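Local coordinates for uncharacterized protein (Uncultured organism, PDB 5IBZ), which probably has a cyclase-family, arylformamidase-like activity and is seen here with acetylphosphate bound, at residues A56-P68 / W210-F222. Residues are numbered along the deposited sequence; the frame is centred on the assembly and turned at random. Where two conformers were deposited one is given.
Sequences AIPIDSNGPVFPP and WYDLDPVGRASFF
Beside a bound acetylphosphate, whose nearest atoms come within about 4 Å of those of the Phe66 side chain, Phe66 and Phe222 form an edge-to-face pair with centroids 4.8 Å apart and planes at 52°. Phe222 CD1 stands over the centre of the Phe66 ring, while Pro67 CD makes a CH-pi contact with one face of Phe222, 3.8 Å from its centroid; Phe221 covers the opposite face. Trp210 lies between Pro64 on one face and the Arg218 CG methylene on the other. With CG anti to the backbone N (chi1 166°), its indole reaches the loop, where NE1 donates to Asn62 O at 2.8 Å, almost straight and on a lone pair in the carbonyl plane. Within the putative cyclase fold, the contact joins the loop between strands 52-54 and 73-76 to the turn preceding helix 215-223 and, through Arg218 and Phe222, to the helix itself. Arg218 NH1 also binds Asn62 OD1 (2.9 Å), from above the amide plane. Replacing Trp210 by an alanine is likely to cost Asn62 O its straight bond, leaving the weak one from Arg218 NH1, and open a gap between Pro64 and Arg218 CG. Tyr211 OH donates to a water that bridges to Pro58 O and Asp60 OD1.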
loop_
_atom_site.group_PDB
_atom_site.type_symbol
_atom_site.label_atom_id
_atom_site.label_comp_id
_atom_site.label_asym_id
_atom_site.label_seq_id
_atom_site.Cartn_x
_atom_site.Cartn_y
_atom_site.Cartn_z
ATOM N N ALA B 56 15.381 -9.475 15.014
ATOM C CA ALA B 56 14.413 -8.549 14.435
ATOM C C ALA B 56 13.455 -7.961 15.460
ATOM O O ALA B 56 13.082 -8.617 16.435
ATOM C CB ALA B 56 13.615 -9.247 13.346
ATOM N N ILE B 57 13.029 -6.738 15.199
ATOM C CA ILE B 57 11.839 -6.200 15.866
ATOM C C ILE B 57 10.600 -6.682 15.112
ATOM O O ILE B 57 10.669 -7.061 13.938
ATOM C CB ILE B 57 11.841 -4.665 15.947
ATOM C CG1 ILE B 57 11.876 -3.998 14.570
ATOM C CG2 ILE B 57 12.989 -4.193 16.802
ATOM C CD1 ILE B 57 11.348 -2.553 14.598
ATOM N N PRO B 58 9.450 -6.658 15.784
ATOM C CA PRO B 58 8.239 -7.047 15.055
ATOM C C PRO B 58 7.900 -6.063 13.954
ATOM O O PRO B 58 7.998 -4.833 14.168
ATOM C CB PRO B 58 7.153 -7.068 16.137
ATOM C CG PRO B 58 7.695 -6.267 17.264
ATOM C CD PRO B 58 9.200 -6.400 17.203
ATOM N N ILE B 59 7.512 -6.600 12.800
ATOM C CA ILE B 59 6.972 -5.788 11.711
ATOM C C ILE B 59 5.506 -5.520 12.010
ATOM O O ILE B 59 4.653 -6.404 11.862
ATOM C CB ILE B 59 7.117 -6.463 10.361
ATOM C CG1 ILE B 59 8.607 -6.711 10.058
ATOM C CG2 ILE B 59 6.464 -5.617 9.262
ATOM C CD1 ILE B 59 8.903 -7.359 8.749
ATOM N N ASP B 60 5.238 -4.295 12.428
ATOM C CA ASP B 60 3.906 -3.843 12.765
ATOM C C ASP B 60 3.941 -2.318 12.738
ATOM O O ASP B 60 4.948 -1.736 12.311
ATOM C CB ASP B 60 3.422 -4.411 14.115
ATOM C CG ASP B 60 4.272 -3.979 15.312
ATOM O OD1 ASP B 60 4.855 -2.877 15.297
ATOM O OD2 ASP B 60 4.342 -4.767 16.285
ATOM N N SER B 61 2.866 -1.652 13.164
ATOM C CA SER B 61 2.794 -0.206 13.035
ATOM C C SER B 61 3.249 0.514 14.309
ATOM O O SER B 61 3.128 1.742 14.415
ATOM C CB SER B 61 1.364 0.217 12.676
ATOM O OG SER B 61 0.966 -0.400 11.456
ATOM N N ASN B 62 3.824 -0.255 15.231
ATOM C CA ASN B 62 4.144 0.197 16.587
ATOM C C ASN B 62 5.639 0.496 16.809
ATOM O O ASN B 62 6.040 0.999 17.866
ATOM C CB ASN B 62 3.677 -0.881 17.576
ATOM C CG ASN B 62 3.732 -0.429 19.019
ATOM O OD1 ASN B 62 3.379 0.704 19.346
ATOM N ND2 ASN B 62 4.189 -1.327 19.899
ATOM N N GLY B 63 6.455 0.183 15.812
ATOM C CA GLY B 63 7.899 0.256 15.945
ATOM C C GLY B 63 8.505 1.608 15.593
ATOM O O GLY B 63 7.822 2.516 15.105
ATOM N N PRO B 64 9.801 1.771 15.873
ATOM C CA PRO B 64 10.451 3.018 15.513
ATOM C C PRO B 64 10.703 3.048 14.015
ATOM O O PRO B 64 11.125 2.049 13.420
ATOM C CB PRO B 64 11.750 2.983 16.303
ATOM C CG PRO B 64 12.056 1.516 16.384
ATOM C CD PRO B 64 10.736 0.806 16.472
ATOM N N VAL B 65 10.426 4.191 13.425
ATOM C CA VAL B 65 10.681 4.402 12.023
ATOM C C VAL B 65 10.929 5.896 11.884
ATOM O O VAL B 65 10.237 6.721 12.469
ATOM C CB VAL B 65 9.512 3.880 11.156
ATOM C CG1 VAL B 65 8.194 4.465 11.636
ATOM C CG2 VAL B 65 9.766 4.163 9.704
ATOM N N PHE B 66 11.972 6.245 11.149
ATOM C CA PHE B 66 12.427 7.614 11.143
ATOM C C PHE B 66 11.470 8.458 10.305
ATOM O O PHE B 66 11.259 8.159 9.133
ATOM C CB PHE B 66 13.862 7.700 10.609
ATOM C CG PHE B 66 14.700 8.729 11.311
ATOM C CD1 PHE B 66 14.311 10.052 11.337
ATOM C CD2 PHE B 66 15.880 8.364 11.952
ATOM C CE1 PHE B 66 15.077 11.009 12.002
ATOM C CE2 PHE B 66 16.645 9.300 12.611
ATOM C CZ PHE B 66 16.244 10.633 12.633
ATOM N N PRO B 67 10.862 9.492 10.907
ATOM C CA PRO B 67 9.965 10.348 10.134
ATOM C C PRO B 67 10.691 10.980 8.948
ATOM O O PRO B 67 11.870 11.317 9.068
ATOM C CB PRO B 67 9.529 11.421 11.143
ATOM C CG PRO B 67 9.781 10.836 12.473
ATOM C CD PRO B 67 10.970 9.940 12.309
ATOM N N PRO B 68 9.996 11.163 7.816
ATOM C CA PRO B 68 8.575 10.916 7.582
ATOM C C PRO B 68 8.258 9.527 7.027
ATOM O O PRO B 68 7.199 9.346 6.423
ATOM C CB PRO B 68 8.230 11.981 6.552
ATOM C CG PRO B 68 9.437 12.020 5.710
ATOM C CD PRO B 68 10.614 11.813 6.647
ATOM N N TRP B 210 12.320 2.242 23.209
ATOM C CA TRP B 210 11.249 2.783 22.369
ATOM C C TRP B 210 9.842 2.361 22.783
ATOM O O TRP B 210 8.916 3.181 22.833
ATOM C CB TRP B 210 11.483 2.356 20.914
ATOM C CG TRP B 210 10.289 2.564 20.023
ATOM C CD1 TRP B 210 9.332 1.643 19.688
ATOM C CD2 TRP B 210 9.927 3.772 19.355
ATOM N NE1 TRP B 210 8.404 2.207 18.857
ATOM C CE2 TRP B 210 8.749 3.511 18.631
ATOM C CE3 TRP B 210 10.484 5.050 19.300
ATOM C CZ2 TRP B 210 8.117 4.483 17.873
ATOM C CZ3 TRP B 210 9.860 6.006 18.548
ATOM C CH2 TRP B 210 8.688 5.716 17.838
ATOM N N TYR B 211 9.656 1.074 23.038
ATOM C CA TYR B 211 8.295 0.528 23.086
ATOM C C TYR B 211 7.466 0.993 24.286
ATOM O O TYR B 211 6.239 1.077 24.184
ATOM C CB TYR B 211 8.378 -0.994 23.007
ATOM C CG TYR B 211 8.705 -1.443 21.604
ATOM C CD1 TYR B 211 7.711 -1.516 20.639
ATOM C CD2 TYR B 211 10.011 -1.721 21.223
ATOM C CE1 TYR B 211 7.997 -1.901 19.340
ATOM C CE2 TYR B 211 10.311 -2.105 19.913
ATOM C CZ TYR B 211 9.291 -2.194 18.984
ATOM O OH TYR B 211 9.556 -2.570 17.668
ATOM N N ASP B 212 8.116 1.387 25.373
ATOM C CA ASP B 212 7.366 1.939 26.496
ATOM C C ASP B 212 6.952 3.401 26.323
ATOM O O ASP B 212 6.151 3.897 27.106
ATOM C CB ASP B 212 8.171 1.817 27.780
ATOM C CG ASP B 212 8.322 0.381 28.243
ATOM O OD1 ASP B 212 7.482 -0.460 27.847
ATOM O OD2 ASP B 212 9.263 0.112 29.019
ATOM N N LEU B 213 7.495 4.096 25.327
ATOM C CA LEU B 213 7.163 5.510 25.107
ATOM C C LEU B 213 5.710 5.732 24.667
ATOM O O LEU B 213 5.171 4.970 23.854
ATOM C CB LEU B 213 8.096 6.118 24.054
ATOM C CG LEU B 213 9.584 6.108 24.403
ATOM C CD1 LEU B 213 10.427 6.532 23.232
ATOM C CD2 LEU B 213 9.844 7.010 25.618
ATOM N N ASP B 214 5.098 6.790 25.199
ATOM C CA ASP B 214 3.776 7.255 24.763
ATOM C C ASP B 214 3.933 8.103 23.488
ATOM O O ASP B 214 5.031 8.306 23.013
ATOM C CB ASP B 214 3.092 8.078 25.857
ATOM C CG ASP B 214 3.388 9.575 25.727
ATOM O OD1 ASP B 214 4.599 9.892 25.837
ATOM O OD2 ASP B 214 2.432 10.405 25.492
ATOM N N PRO B 215 2.815 8.572 22.909
ATOM C CA PRO B 215 2.968 9.281 21.637
ATOM C C PRO B 215 3.858 10.522 21.696
ATOM O O PRO B 215 4.594 10.779 20.750
ATOM C CB PRO B 215 1.532 9.657 21.288
ATOM C CG PRO B 215 0.725 8.548 21.871
ATOM C CD PRO B 215 1.411 8.199 23.165
ATOM N N VAL B 216 3.799 11.280 22.785
ATOM C CA VAL B 216 4.672 12.450 22.908
ATOM C C VAL B 216 6.133 12.010 22.995
ATOM O O VAL B 216 7.003 12.526 22.306
ATOM C CB VAL B 216 4.283 13.305 24.129
ATOM C CG1 VAL B 216 5.383 14.334 24.464
ATOM C CG2 VAL B 216 2.934 13.998 23.883
ATOM N N GLY B 217 6.403 11.014 23.816
ATOM C CA GLY B 217 7.763 10.526 23.933
ATOM C C GLY B 217 8.334 10.011 22.621
ATOM O O GLY B 217 9.524 10.160 22.344
ATOM N N ARG B 218 7.492 9.368 21.818
ATOM C CA ARG B 218 7.910 8.866 20.516
ATOM C C ARG B 218 8.222 9.991 19.536
ATOM O O ARG B 218 9.100 9.836 18.689
ATOM C CB ARG B 218 6.833 7.949 19.941
ATOM C CG ARG B 218 6.746 6.643 20.690
ATOM C CD ARG B 218 5.637 5.748 20.205
ATOM N NE ARG B 218 5.629 4.523 20.993
ATOM C CZ ARG B 218 5.283 3.324 20.546
ATOM N NH1 ARG B 218 4.913 3.160 19.292
ATOM N NH2 ARG B 218 5.329 2.281 21.365
ATOM N N ALA B 219 7.521 11.115 19.656
ATOM C CA ALA B 219 7.823 12.279 18.838
ATOM C C ALA B 219 9.164 12.848 19.293
ATOM O O ALA B 219 10.020 13.141 18.478
ATOM C CB ALA B 219 6.708 13.323 18.937
ATOM N N SER B 220 9.363 12.966 20.602
ATOM C CA SER B 220 10.621 13.510 21.130
ATOM C C SER B 220 11.824 12.637 20.762
ATOM O O SER B 220 12.929 13.138 20.555
ATOM C CB SER B 220 10.541 13.673 22.652
ATOM O OG SER B 220 9.518 14.580 23.016
ATOM N N PHE B 221 11.605 11.328 20.699
ATOM C CA PHE B 221 12.650 10.343 20.446
ATOM C C PHE B 221 13.453 10.715 19.204
ATOM O O PHE B 221 14.685 10.590 19.171
ATOM C CB PHE B 221 11.999 8.963 20.284
ATOM C CG PHE B 221 12.960 7.796 20.067
ATOM C CD1 PHE B 221 13.406 7.026 21.136
ATOM C CD2 PHE B 221 13.312 7.404 18.794
ATOM C CE1 PHE B 221 14.251 5.917 20.923
ATOM C CE2 PHE B 221 14.146 6.314 18.579
ATOM C CZ PHE B 221 14.610 5.570 19.642
ATOM N N PHE B 222 12.756 11.177 18.176
ATOM C CA PHE B 222 13.433 11.456 16.910
ATOM C C PHE B 222 13.925 12.888 16.772
ATOM O O PHE B 222 14.643 13.202 15.825
ATOM C CB PHE B 222 12.513 11.090 15.759
ATOM C CG PHE B 222 12.443 9.608 15.534
ATOM C CD1 PHE B 222 13.534 8.940 15.012
ATOM C CD2 PHE B 222 11.328 8.884 15.889
ATOM C CE1 PHE B 222 13.507 7.576 14.823
ATOM C CE2 PHE B 222 11.295 7.496 15.692
ATOM C CZ PHE B 222 12.386 6.859 15.157
HETATM O O HOH W 1 7.560 -2.896 15.937
HETATM O O HOH W 2 4.628 -0.620 22.709
#